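Trans-isoprenyl diphosphate synthase (Caulobacter crescentus, PDB 3OYR) probably makes octaprenyl diphosphate, a precursor of quinone side chains, by adding isopentenyl diphosphate units to farnesyl diphosphate with the help of divalent metal ions. Local coordinates at residues Ile187-Thr192 with Leu224-Gln229; Leu195-Ser200 with Ala216-Gly221; Lys316-Leu321 with Ala332-Ala337; Arg173-Asn178 with Glu254-Leu259. All coordinates share one frame; numbering follows the deposited sequence.

Contact 1: residues Ile187-Thr192 with Leu224-Gln229. With DMA (dimethylallyl diphosphate), chain G; DMA (dimethylallyl diphosphate), chain D.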
loop_
_atom_site.group_PDB
_atom_site.type_symbol
_atom_site.label_atom_id
_atom_site.label_comp_id
_atom_site.label_asym_id
_atom_site.label_seq_id
_atom_site.Cartn_x
_atom_site.Cartn_y
_atom_site.Cartn_z
ATOM N N ILE B 187 8.585 2.346 -17.780
ATOM C CA ILE B 187 8.612 2.744 -16.389
ATOM C C ILE B 187 7.700 3.929 -16.084
ATOM O O ILE B 187 6.878 3.847 -15.158
ATOM C CB ILE B 187 10.059 3.111 -15.976
ATOM C CG1 ILE B 187 10.923 1.843 -15.938
ATOM C CG2 ILE B 187 10.096 3.978 -14.695
ATOM C CD1 ILE B 187 12.448 2.124 -15.776
ATOM N N ILE B 188 7.824 5.021 -16.848
ATOM C CA ILE B 188 6.994 6.195 -16.557
ATOM C C ILE B 188 5.520 5.922 -16.856
ATOM O O ILE B 188 4.649 6.448 -16.185
ATOM C CB ILE B 188 7.513 7.520 -17.190
ATOM C CG1 ILE B 188 7.500 7.484 -18.733
ATOM C CG2 ILE B 188 8.920 7.798 -16.669
ATOM C CD1 ILE B 188 7.551 8.878 -19.411
ATOM N N GLN B 189 5.236 5.051 -17.820
ATOM C CA GLN B 189 3.825 4.740 -18.073
ATOM C C GLN B 189 3.192 4.045 -16.853
ATOM O O GLN B 189 2.064 4.365 -16.450
ATOM C CB GLN B 189 3.630 3.943 -19.358
ATOM C CG GLN B 189 2.137 3.698 -19.658
ATOM C CD GLN B 189 1.884 2.997 -20.969
ATOM O OE1 GLN B 189 2.326 3.442 -22.027
ATOM N NE2 GLN B 189 1.112 1.919 -20.915
ATOM N N ALA B 190 3.947 3.130 -16.261
ATOM C CA ALA B 190 3.473 2.318 -15.153
ATOM C C ALA B 190 3.435 3.110 -13.854
ATOM O O ALA B 190 2.419 3.130 -13.175
ATOM C CB ALA B 190 4.338 1.062 -15.000
ATOM N N LYS B 191 4.537 3.780 -13.530
ATOM C CA LYS B 191 4.666 4.398 -12.232
ATOM C C LYS B 191 3.914 5.722 -12.125
ATOM O O LYS B 191 3.575 6.128 -11.018
ATOM C CB LYS B 191 6.136 4.587 -11.868
ATOM C CG LYS B 191 6.731 5.878 -12.395
ATOM C CD LYS B 191 8.049 6.180 -11.720
ATOM C CE LYS B 191 8.710 7.363 -12.413
ATOM N NZ LYS B 191 9.993 7.732 -11.725
ATOM N N THR B 192 3.650 6.383 -13.258
ATOM C CA THR B 192 3.019 7.706 -13.216
ATOM C C THR B 192 1.783 7.835 -14.080
ATOM O O THR B 192 0.756 8.316 -13.614
ATOM C CB THR B 192 4.020 8.820 -13.562
ATOM O OG1 THR B 192 5.105 8.788 -12.617
ATOM C CG2 THR B 192 3.343 10.198 -13.523
ATOM N N LEU B 224 -1.876 12.240 -20.824
ATOM C CA LEU B 224 -1.581 13.370 -19.924
ATOM C C LEU B 224 -0.474 13.002 -18.940
ATOM O O LEU B 224 0.445 13.785 -18.715
ATOM C CB LEU B 224 -2.817 13.853 -19.166
ATOM C CG LEU B 224 -2.485 15.105 -18.349
ATOM C CD1 LEU B 224 -3.163 16.301 -18.887
ATOM C CD2 LEU B 224 -2.815 14.937 -16.917
ATOM N N GLY B 225 -0.543 11.788 -18.399
ATOM C CA GLY B 225 0.441 11.338 -17.423
ATOM C C GLY B 225 1.840 11.148 -17.972
ATOM O O GLY B 225 2.813 11.459 -17.285
ATOM N N LEU B 226 1.953 10.639 -19.193
ATOM C CA LEU B 226 3.263 10.565 -19.867
ATOM C C LEU B 226 3.899 11.958 -20.032
ATOM O O LEU B 226 5.046 12.186 -19.596
ATOM C CB LEU B 226 3.137 9.826 -21.207
ATOM C CG LEU B 226 2.748 8.343 -21.063
ATOM C CD1 LEU B 226 2.397 7.727 -22.394
ATOM C CD2 LEU B 226 3.875 7.562 -20.427
ATOM N N ALA B 227 3.127 12.897 -20.587
ATOM C CA ALA B 227 3.546 14.307 -20.700
ATOM C C ALA B 227 3.971 14.832 -19.341
ATOM O O ALA B 227 5.066 15.417 -19.200
ATOM C CB ALA B 227 2.386 15.175 -21.276
ATOM N N PHE B 228 3.119 14.574 -18.342
ATOM C CA PHE B 228 3.319 15.040 -16.975
ATOM C C PHE B 228 4.660 14.576 -16.430
ATOM O O PHE B 228 5.434 15.383 -15.906
ATOM C CB PHE B 228 2.167 14.553 -16.061
ATOM C CG PHE B 228 2.195 15.147 -14.675
ATOM C CD1 PHE B 228 1.609 16.392 -14.429
ATOM C CD2 PHE B 228 2.815 14.468 -13.613
ATOM C CE1 PHE B 228 1.653 16.958 -13.138
ATOM C CE2 PHE B 228 2.846 15.023 -12.310
ATOM C CZ PHE B 228 2.275 16.267 -12.077
ATOM N N GLN B 229 4.938 13.279 -16.568
ATOM C CA GLN B 229 6.158 12.705 -16.008
ATOM C C GLN B 229 7.425 13.147 -16.750
ATOM O O GLN B 229 8.462 13.413 -16.120
ATOM C CB GLN B 229 6.059 11.191 -15.969
ATOM C CG GLN B 229 7.198 10.548 -15.206
ATOM C CD GLN B 229 7.306 11.034 -13.768
ATOM O OE1 GLN B 229 6.319 11.100 -13.045
ATOM N NE2 GLN B 229 8.507 11.378 -13.355
HETATM C C1 DMA G . 7.568 8.667 -9.225
HETATM O O1 DMA G . 8.151 9.827 -9.809
HETATM C C2 DMA G . 6.923 8.923 -7.899
HETATM C C3 DMA G . 5.748 8.385 -7.553
HETATM C C4 DMA G . 4.953 7.478 -8.438
HETATM C C5 DMA G . 5.218 8.721 -6.199
HETATM P PA DMA G . 9.380 10.694 -9.183
HETATM O O1A DMA G . 9.970 11.383 -10.377
HETATM O O2A DMA G . 10.253 9.893 -8.255
HETATM O O3A DMA G . 8.503 11.762 -8.344
HETATM P PB DMA G . 9.071 12.903 -7.349
HETATM O O1B DMA G . 7.764 13.596 -7.065
HETATM O O2B DMA G . 10.077 13.688 -8.158
HETATM O O3B DMA G . 9.724 12.203 -6.179
HETATM C C1 DMA D . 4.484 13.874 -7.699
HETATM O O1 DMA D . 3.180 14.260 -8.153
HETATM C C2 DMA D . 4.435 12.513 -8.299
HETATM C C3 DMA D . 4.933 12.250 -9.510
HETATM C C4 DMA D . 5.704 13.262 -10.316
HETATM C C5 DMA D . 4.722 10.864 -10.035
HETATM P PA DMA D . 2.626 15.756 -8.318
HETATM O O1A DMA D . 1.218 15.753 -8.879
HETATM O O2A DMA D . 3.642 16.552 -9.090
HETATM O O3A DMA D . 2.661 16.148 -6.746
HETATM P PB DMA D . 1.610 17.027 -5.873
HETATM O O1B DMA D . 0.462 16.095 -5.534
HETATM O O2B DMA D . 2.534 17.290 -4.703
HETATM O O3B DMA D . 1.190 18.236 -6.665
#
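Thr-192 and Gln-229 are brought together by their side-chain torsions: the threonine sets OG1 anti to its carbonyl carbon (chi1 -60°), while the glutamine, with CG anti to the backbone N, bends at chi2 and carries its amide across to that hydroxyl. Thr-192 OG1 donates to Gln-229 OE1 at 2.6 Å. The hydroxyl stands 53° out of the amide plane, so the bond misses the lone pairs of the acceptor. With OE1 held, NE2 is left to face the ligand side: Gln-229 NE2 makes a weak 3.3 Å bond to O1A of dimethylallyl diphosphate G and also binds Asp-233. Lys-191, extended beyond CG, has its main polar partner in Gln-170, and its NZ adds a weak bond to O1 of the same ligand. Phe-228 meets the other dimethylallyl diphosphate, D, at its ring edge, with CZ 3.3 Å from the in-plane O2A. Behind this polar layer, Ile-188 CG2 packs on Gln-229 CG at 3.6 Å, and Leu-226 CD2 lies 3.7 Å from Gln-189 CA. The contact thus lines both ligand pockets of this largely helical isoprenoid synthase. Segments 187-192 and 224-229, on helices 181-206 and 211-238, cross at 106° with axes 9.2 Å apart; helix 150-173 packs against the first, and helices 68-79 and 328-342 against the second.

Contact 2: residues Leu195-Ser200 with Ala216-Gly221; sequences LFAAAS and ALRDYG
Leu-217 meets Ser-200 chiefly through its backbone: Leu-217 O lies 3.3 Å from Ser-200 CB, while the leucine side chain packs on Leu-321 and Phe-324. One residue on, Arg-218 runs straight from CG to NE and lays its guanidinium against Ala-197. The methyl carbon CB of Ala-197 sits 3.7 Å above the guanidinium plane, displaced toward the rim, so this is apolar cover of one face. The charged ends look to the flanks of the first segment, where NH2 forms a salt bridge with Glu-194 and NH1 one with Glu-201; two carboxylates about two helical turns apart thereby fix the rotation of the group. Gly-221 marks the tightest place. Its CA comes within 4.0 Å of Ala-197 CA, its O touches Phe-196 CB at 3.3 Å, and its CA lies 3.4 Å from Ser-200 OG. That hydroxyl is turned back on its own helix: with chi1 nearly eclipsed at 4°, Ser-200 OG donates to Phe-196 O at 2.7 Å, reaching it from the opposite face to Ser-200 N. The local axes, only 7.1 Å apart and at 150°, show a close, roughly antiparallel hairpin of helices 181-206 and 211-238. No hydrogen bond joins the segments. Chemically, closeness is bought with Ala-197, Ser-200 and Gly-221, whose small size lets backbone meet backbone; the serine satisfies its buried hydroxyl internally, and the arginine pairs its charge along the helix it covers.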
loop_
_atom_site.group_PDB
_atom_site.type_symbol
_atom_site.label_atom_id
_atom_site.label_comp_id
_atom_site.label_asym_id
_atom_site.label_seq_id
_atom_site.Cartn_x
_atom_site.Cartn_y
_atom_site.Cartn_z
ATOM N N LEU B 195 -1.954 5.938 -13.038
ATOM C CA LEU B 195 -2.822 6.556 -12.015
ATOM C C LEU B 195 -3.685 7.714 -12.616
ATOM O O LEU B 195 -4.906 7.841 -12.326
ATOM C CB LEU B 195 -1.998 7.026 -10.806
ATOM C CG LEU B 195 -2.835 7.411 -9.585
ATOM C CD1 LEU B 195 -3.894 6.341 -9.262
ATOM C CD2 LEU B 195 -1.938 7.635 -8.408
ATOM N N PHE B 196 -3.078 8.487 -13.520
ATOM C CA PHE B 196 -3.811 9.499 -14.292
ATOM C C PHE B 196 -4.856 8.870 -15.189
ATOM O O PHE B 196 -5.988 9.346 -15.203
ATOM C CB PHE B 196 -2.884 10.368 -15.142
ATOM C CG PHE B 196 -2.200 11.472 -14.367
ATOM C CD1 PHE B 196 -0.856 11.396 -14.064
ATOM C CD2 PHE B 196 -2.911 12.599 -13.958
ATOM C CE1 PHE B 196 -0.232 12.432 -13.360
ATOM C CE2 PHE B 196 -2.315 13.630 -13.262
ATOM C CZ PHE B 196 -0.974 13.558 -12.969
ATOM N N ALA B 197 -4.476 7.815 -15.930
ATOM C CA ALA B 197 -5.436 7.080 -16.750
ATOM C C ALA B 197 -6.589 6.520 -15.900
ATOM O O ALA B 197 -7.746 6.633 -16.292
ATOM C CB ALA B 197 -4.749 5.948 -17.490
ATOM N N ALA B 198 -6.251 5.864 -14.786
ATOM C CA ALA B 198 -7.210 5.304 -13.813
ATOM C C ALA B 198 -8.149 6.340 -13.212
ATOM O O ALA B 198 -9.376 6.100 -13.134
ATOM C CB ALA B 198 -6.486 4.568 -12.690
ATOM N N ALA B 199 -7.592 7.482 -12.806
ATOM C CA ALA B 199 -8.386 8.595 -12.271
ATOM C C ALA B 199 -9.464 9.031 -13.246
ATOM O O ALA B 199 -10.628 9.138 -12.852
ATOM C CB ALA B 199 -7.515 9.783 -11.873
ATOM N N SER B 200 -9.097 9.245 -14.516
ATOM C CA SER B 200 -10.097 9.626 -15.512
ATOM C C SER B 200 -11.033 8.500 -15.821
ATOM O O SER B 200 -12.232 8.719 -15.913
ATOM C CB SER B 200 -9.504 10.145 -16.824
ATOM O OG SER B 200 -8.107 10.044 -16.805
ATOM N N ALA B 216 -12.029 6.668 -24.066
ATOM C CA ALA B 216 -11.531 7.977 -24.507
ATOM C C ALA B 216 -10.885 8.767 -23.366
ATOM O O ALA B 216 -9.808 9.345 -23.514
ATOM C CB ALA B 216 -12.642 8.785 -25.138
ATOM N N LEU B 217 -11.550 8.755 -22.220
ATOM C CA LEU B 217 -11.085 9.468 -21.052
ATOM C C LEU B 217 -9.854 8.832 -20.444
ATOM O O LEU B 217 -8.921 9.538 -20.036
ATOM C CB LEU B 217 -12.229 9.622 -20.037
ATOM C CG LEU B 217 -13.007 10.896 -20.366
ATOM C CD1 LEU B 217 -14.426 10.855 -19.770
ATOM C CD2 LEU B 217 -12.226 12.147 -19.900
ATOM N N ARG B 218 -9.847 7.501 -20.402
ATOM C CA ARG B 218 -8.656 6.741 -20.079
ATOM C C ARG B 218 -7.466 7.137 -20.951
ATOM O O ARG B 218 -6.377 7.417 -20.437
ATOM C CB ARG B 218 -8.898 5.243 -20.204
ATOM C CG ARG B 218 -7.672 4.466 -19.844
ATOM C CD ARG B 218 -7.796 2.964 -19.942
ATOM N NE ARG B 218 -6.491 2.416 -19.597
ATOM C CZ ARG B 218 -5.989 2.343 -18.360
ATOM N NH1 ARG B 218 -6.680 2.736 -17.282
ATOM N NH2 ARG B 218 -4.782 1.853 -18.205
ATOM N N ASP B 219 -7.694 7.170 -22.260
ATOM C CA ASP B 219 -6.703 7.600 -23.264
ATOM C C ASP B 219 -6.169 9.004 -22.956
ATOM O O ASP B 219 -4.975 9.256 -23.085
ATOM C CB ASP B 219 -7.384 7.577 -24.650
ATOM C CG ASP B 219 -6.408 7.644 -25.833
ATOM O OD1 ASP B 219 -5.181 7.435 -25.660
ATOM O OD2 ASP B 219 -6.903 7.909 -26.966
ATOM N N TYR B 220 -7.067 9.915 -22.565
ATOM C CA TYR B 220 -6.704 11.282 -22.196
ATOM C C TYR B 220 -5.745 11.259 -21.007
ATOM O O TYR B 220 -4.685 11.856 -21.058
ATOM C CB TYR B 220 -7.953 12.171 -21.891
ATOM C CG TYR B 220 -7.576 13.468 -21.221
ATOM C CD1 TYR B 220 -7.121 14.550 -21.970
ATOM C CD2 TYR B 220 -7.615 13.605 -19.827
ATOM C CE1 TYR B 220 -6.733 15.741 -21.368
ATOM C CE2 TYR B 220 -7.214 14.797 -19.226
ATOM C CZ TYR B 220 -6.793 15.856 -20.000
ATOM O OH TYR B 220 -6.391 17.017 -19.393
ATOM N N GLY B 221 -6.133 10.548 -19.949
ATOM C CA GLY B 221 -5.339 10.504 -18.726
ATOM C C GLY B 221 -3.978 9.836 -18.917
ATOM O O GLY B 221 -2.986 10.333 -18.393
#

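Contact 3: residues Lys316-Leu321 with Ala332-Ala337; sequences KAKAAL and ALEELA
Lys-318 and Glu-334 cross at about a right angle, and what meets is their aliphatic parts. Lys-318 CE rests 4.0 Å from Glu-334 CB, while Lys-318 CG passes Glu-334 CG at 4.1 Å. The charged ends diverge: the lysine chain bends at chi3 (97°) and takes NZ to a salt bridge with Asp-338, one turn further along helix 328-342, leaving NZ 6.2 Å from Glu-334 OE1. The glutamate, extended beyond CG, swings its carboxylate the other way. There a water donates to both Lys-318 O and Glu-334 OE2, at 2.8 Å to the former, and so joins backbone to side chain across the gap. A second right-angled pair lies nearer the connecting loop, where Leu-321 sends CD1 to within 3.7 Å of Leu-333 CB. At the other end Ala-337 CB presses on Lys-318 CG at 3.7 Å and faces the methyl group of Ala-317 at 4.3 Å. Together these contacts make the inner seam of an antiparallel helical hairpin, with local axes 9.1 Å apart and inclined at 169°. Helix 211-238 backs the seam through Tyr-220, which touches Ala-317 and Leu-336, and helix 68-79 receives Leu-333. Chemically the interface is graded, with alanine and leucine on the buried side and the Lys-318 and Glu-334 chains along the partly exposed margin. No direct hydrogen bond spans the two segments, so the hairpin is closed here by apolar packing, one bridging water and a lysine whose charge is paired with Asp-338.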
loop_
_atom_site.group_PDB
_atom_site.type_symbol
_atom_site.label_atom_id
_atom_site.label_comp_id
_atom_site.label_asym_id
_atom_site.label_seq_id
_atom_site.Cartn_x
_atom_site.Cartn_y
_atom_site.Cartn_z
ATOM N N LYS B 316 -1.675 14.226 -27.962
ATOM C CA LYS B 316 -2.405 12.955 -27.952
ATOM C C LYS B 316 -3.525 13.021 -26.901
ATOM O O LYS B 316 -4.657 12.609 -27.162
ATOM C CB LYS B 316 -1.457 11.779 -27.667
ATOM C CG LYS B 316 -0.526 11.386 -28.829
ATOM C CD LYS B 316 0.547 10.415 -28.366
ATOM C CE LYS B 316 1.440 9.951 -29.520
ATOM N NZ LYS B 316 1.086 8.588 -30.018
ATOM N N ALA B 317 -3.212 13.576 -25.720
ATOM C CA ALA B 317 -4.249 13.745 -24.670
ATOM C C ALA B 317 -5.415 14.621 -25.146
ATOM O O ALA B 317 -6.578 14.249 -24.974
ATOM C CB ALA B 317 -3.659 14.283 -23.358
ATOM N N LYS B 318 -5.097 15.751 -25.781
ATOM C CA LYS B 318 -6.128 16.640 -26.304
ATOM C C LYS B 318 -6.951 15.962 -27.412
ATOM O O LYS B 318 -8.158 16.076 -27.425
ATOM C CB LYS B 318 -5.532 17.948 -26.798
ATOM C CG LYS B 318 -4.788 18.736 -25.745
ATOM C CD LYS B 318 -3.921 19.805 -26.372
ATOM C CE LYS B 318 -4.618 21.144 -26.382
ATOM N NZ LYS B 318 -3.682 22.243 -26.765
ATOM N N ALA B 319 -6.289 15.223 -28.299
ATOM C CA ALA B 319 -6.973 14.527 -29.385
ATOM C C ALA B 319 -7.824 13.373 -28.873
ATOM O O ALA B 319 -8.853 13.050 -29.471
ATOM C CB ALA B 319 -5.949 14.048 -30.485
ATOM N N ALA B 320 -7.410 12.758 -27.764
ATOM C CA ALA B 320 -8.239 11.718 -27.109
ATOM C C ALA B 320 -9.670 12.151 -26.731
ATOM O O ALA B 320 -10.560 11.311 -26.609
ATOM C CB ALA B 320 -7.527 11.153 -25.902
ATOM N N LEU B 321 -9.890 13.451 -26.548
ATOM C CA LEU B 321 -11.221 13.979 -26.173
ATOM C C LEU B 321 -12.138 14.390 -27.338
ATOM O O LEU B 321 -13.264 14.849 -27.106
ATOM C CB LEU B 321 -11.069 15.158 -25.220
ATOM C CG LEU B 321 -10.305 14.902 -23.918
ATOM C CD1 LEU B 321 -10.159 16.216 -23.194
ATOM C CD2 LEU B 321 -11.032 13.885 -23.052
ATOM N N ALA B 332 -11.202 22.855 -20.269
ATOM C CA ALA B 332 -10.412 22.764 -19.033
ATOM C C ALA B 332 -9.402 21.606 -19.099
ATOM O O ALA B 332 -8.239 21.740 -18.697
ATOM C CB ALA B 332 -11.338 22.607 -17.824
ATOM N N LEU B 333 -9.836 20.478 -19.643
ATOM C CA LEU B 333 -8.937 19.316 -19.789
ATOM C C LEU B 333 -7.893 19.506 -20.887
ATOM O O LEU B 333 -6.765 19.012 -20.797
ATOM C CB LEU B 333 -9.738 18.041 -20.010
ATOM C CG LEU B 333 -10.505 17.556 -18.777
ATOM C CD1 LEU B 333 -11.148 16.244 -19.083
ATOM C CD2 LEU B 333 -9.568 17.414 -17.576
ATOM N N GLU B 334 -8.235 20.288 -21.898
ATOM C CA GLU B 334 -7.239 20.613 -22.909
ATOM C C GLU B 334 -6.211 21.592 -22.368
ATOM O O GLU B 334 -5.010 21.452 -22.624
ATOM C CB GLU B 334 -7.916 21.106 -24.177
ATOM C CG GLU B 334 -8.647 19.971 -24.888
ATOM C CD GLU B 334 -9.477 20.444 -26.066
ATOM O OE1 GLU B 334 -9.824 21.645 -26.112
ATOM O OE2 GLU B 334 -9.793 19.608 -26.940
ATOM N N GLU B 335 -6.664 22.528 -21.537
ATOM C CA GLU B 335 -5.743 23.485 -20.947
ATOM C C GLU B 335 -4.819 22.798 -19.937
ATOM O O GLU B 335 -3.650 23.186 -19.781
ATOM C CB GLU B 335 -6.506 24.679 -20.326
ATOM C CG GLU B 335 -7.145 25.600 -21.377
ATOM C CD GLU B 335 -8.063 26.662 -20.782
ATOM O OE1 GLU B 335 -8.506 26.516 -19.626
ATOM O OE2 GLU B 335 -8.353 27.646 -21.479
ATOM N N LEU B 336 -5.333 21.770 -19.265
ATOM C CA LEU B 336 -4.514 20.981 -18.330
ATOM C C LEU B 336 -3.402 20.210 -19.050
ATOM O O LEU B 336 -2.272 20.106 -18.544
ATOM C CB LEU B 336 -5.386 20.026 -17.497
ATOM C CG LEU B 336 -4.688 19.020 -16.567
ATOM C CD1 LEU B 336 -4.018 19.744 -15.381
ATOM C CD2 LEU B 336 -5.650 17.967 -16.067
ATOM N N ALA B 337 -3.723 19.682 -20.231
ATOM C CA ALA B 337 -2.744 18.983 -21.070
ATOM C C ALA B 337 -1.535 19.862 -21.418
ATOM O O ALA B 337 -0.396 19.418 -21.312
ATOM C CB ALA B 337 -3.424 18.433 -22.338
HETATM O O HOH W 1 -10.405 17.396 -28.417
#

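Contact 4: residues Arg173-Asn178 with Glu254-Leu259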
loop_
_atom_site.group_PDB
_atom_site.type_symbol
_atom_site.label_atom_id
_atom_site.label_comp_id
_atom_site.label_asym_id
_atom_site.label_seq_id
_atom_site.Cartn_x
_atom_site.Cartn_y
_atom_site.Cartn_z
ATOM N N ARG B 173 16.210 -1.250 -12.969
ATOM C CA ARG B 173 16.747 -0.942 -14.284
ATOM C C ARG B 173 17.154 0.501 -14.516
ATOM O O ARG B 173 17.907 0.777 -15.452
ATOM C CB ARG B 173 15.807 -1.419 -15.391
ATOM C CG ARG B 173 15.806 -2.928 -15.563
ATOM C CD ARG B 173 15.551 -3.295 -16.999
ATOM N NE ARG B 173 16.528 -4.268 -17.480
ATOM C CZ ARG B 173 16.572 -4.750 -18.720
ATOM N NH1 ARG B 173 15.685 -4.357 -19.628
ATOM N NH2 ARG B 173 17.507 -5.632 -19.053
ATOM N N SER B 174 16.691 1.420 -13.671
ATOM C CA SER B 174 16.992 2.838 -13.907
ATOM C C SER B 174 18.364 3.252 -13.390
ATOM O O SER B 174 18.778 4.386 -13.597
ATOM C CB SER B 174 15.918 3.764 -13.327
ATOM O OG SER B 174 14.813 3.893 -14.199
ATOM N N HIS B 175 19.067 2.333 -12.740
ATOM C CA HIS B 175 20.315 2.680 -12.063
ATOM C C HIS B 175 21.579 2.262 -12.813
ATOM O O HIS B 175 22.613 1.998 -12.202
ATOM C CB HIS B 175 20.282 2.158 -10.621
ATOM C CG HIS B 175 19.221 2.812 -9.792
ATOM N ND1 HIS B 175 19.472 3.907 -8.993
ATOM C CD2 HIS B 175 17.893 2.565 -9.686
ATOM C CE1 HIS B 175 18.350 4.286 -8.405
ATOM N NE2 HIS B 175 17.376 3.488 -8.809
ATOM N N ASP B 176 21.473 2.205 -14.142
ATOM C CA ASP B 176 22.623 2.050 -15.038
ATOM C C ASP B 176 22.407 2.863 -16.315
ATOM O O ASP B 176 21.271 3.039 -16.762
ATOM C CB ASP B 176 22.967 0.565 -15.320
ATOM C CG ASP B 176 22.036 -0.101 -16.346
ATOM O OD1 ASP B 176 22.288 0.012 -17.572
ATOM O OD2 ASP B 176 21.079 -0.785 -15.919
ATOM N N LEU B 177 23.503 3.353 -16.893
ATOM C CA LEU B 177 23.456 4.259 -18.056
ATOM C C LEU B 177 23.041 3.607 -19.378
ATOM O O LEU B 177 22.715 4.303 -20.346
ATOM C CB LEU B 177 24.778 5.031 -18.227
ATOM C CG LEU B 177 26.085 4.549 -17.587
ATOM C CD1 LEU B 177 27.267 4.730 -18.530
ATOM C CD2 LEU B 177 26.330 5.282 -16.277
ATOM N N ASN B 178 23.036 2.278 -19.424
ATOM C CA ASN B 178 22.547 1.592 -20.607
ATOM C C ASN B 178 21.054 1.243 -20.501
ATOM O O ASN B 178 20.611 0.149 -20.870
ATOM C CB ASN B 178 23.408 0.375 -20.936
ATOM C CG ASN B 178 23.704 0.265 -22.426
ATOM O OD1 ASN B 178 24.232 1.201 -23.043
ATOM N ND2 ASN B 178 23.363 -0.880 -23.015
ATOM N N GLU B 254 20.514 10.352 -6.834
ATOM C CA GLU B 254 20.140 8.933 -6.621
ATOM C C GLU B 254 20.834 8.001 -7.617
ATOM O O GLU B 254 20.811 6.782 -7.454
ATOM C CB GLU B 254 18.618 8.720 -6.750
ATOM C CG GLU B 254 17.782 9.138 -5.542
ATOM C CD GLU B 254 16.390 9.686 -5.918
ATOM O OE1 GLU B 254 15.933 10.639 -5.243
ATOM O OE2 GLU B 254 15.750 9.181 -6.875
ATOM N N GLY B 255 21.418 8.574 -8.663
ATOM C CA GLY B 255 22.016 7.787 -9.744
ATOM C C GLY B 255 20.945 7.200 -10.639
ATOM O O GLY B 255 21.126 6.140 -11.245
ATOM N N LYS B 256 19.827 7.914 -10.715
ATOM C CA LYS B 256 18.661 7.486 -11.465
ATOM C C LYS B 256 18.652 8.097 -12.866
ATOM O O LYS B 256 18.540 9.313 -13.031
ATOM C CB LYS B 256 17.387 7.851 -10.692
ATOM C CG LYS B 256 16.104 7.280 -11.269
ATOM C CD LYS B 256 15.154 6.857 -10.160
ATOM C CE LYS B 256 14.296 7.988 -9.660
ATOM N NZ LYS B 256 13.520 7.555 -8.472
ATOM N N ALA B 257 18.766 7.231 -13.867
ATOM C CA ALA B 257 18.725 7.638 -15.255
ATOM C C ALA B 257 17.297 7.911 -15.681
ATOM O O ALA B 257 16.386 7.085 -15.505
ATOM C CB ALA B 257 19.355 6.577 -16.156
ATOM N N THR B 258 17.106 9.102 -16.218
ATOM C CA THR B 258 15.847 9.477 -16.819
ATOM C C THR B 258 16.202 9.978 -18.202
ATOM O O THR B 258 17.383 10.206 -18.502
ATOM C CB THR B 258 15.175 10.584 -16.014
ATOM O OG1 THR B 258 16.023 11.725 -15.990
ATOM C CG2 THR B 258 14.925 10.144 -14.572
ATOM N N LEU B 259 15.188 10.138 -19.039
ATOM C CA LEU B 259 15.363 10.597 -20.400
ATOM C C LEU B 259 16.252 11.855 -20.600
ATOM O O LEU B 259 17.114 11.815 -21.468
ATOM C CB LEU B 259 14.011 10.731 -21.111
ATOM C CG LEU B 259 14.080 10.911 -22.624
ATOM C CD1 LEU B 259 14.555 9.620 -23.281
ATOM C CD2 LEU B 259 12.750 11.373 -23.172
#
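His-175 lays its imidazole alongside the backbone of Glu-254 and Gly-255, where a Schellman motif ends helix 250-254. Glu-254 O lies at the ring edge, near its plane and 3.5 Å from ND1, a contact without a hydrogen bond. CG is anti to the carbonyl carbon of the histidine (chi1 -64°), which brings the end of the ring closer to the second segment than its first bond suggests. Gly-255, with phi 75°, turns the chain out of the helix and into an extended run, whose backbone bonds once to Ser-174. That single bond across is straight: Ala-257 N donates to Ser-174 O at 2.9 Å with an N-H...O angle of 165°, and the nitrogen lies in the carbonyl plane. Lys-256 CG packs on Ser-174 CB at 4.1 Å before the lysine bends at chi2 and chi3 and leads away into the active site. There Lys-256 NZ forms a salt bridge with the calcium-binding Asp-109, and a weak one with Glu-254 OE2 at 3.2 Å. The two loops, which follow helices 150-173 and 250-254, thus meet at the edge of the metal site, and the backbone bond at Ala-257 anchors the residue next to this lysine. Ala-257 also points its methyl group into the opposing loop, CB coming to 3.4 Å from Ser-174 O.

Contacts 1 and 2 share helices 181-206 and 211-238, their centres 11 Å apart; contact 2 falls between the two segments of contact 1 in sequence, and both fall between those of contact 4. Contact 3 follows later, in the hairpin of helices 302-320 and 328-342. Phe-196 of contact 2 packs on Gly-225 and Phe-228 of contact 1, Leu-224 of contact 1 reaches Ala-337 of contact 3, and Tyr-220 joins contact 2 to Leu-333 and Ala-317 of contact 3. Contacts 3 and 4 lie furthest apart, centres about 30 Å from each other. Contacts 1 and 4 touch through Ile-187 and Ser-174; contact 1 lines the ligand pockets, contact 4 reaches the metal site through Lys-256, contact 2 approaches the pocket through Phe-196, and contact 3 is remote packing.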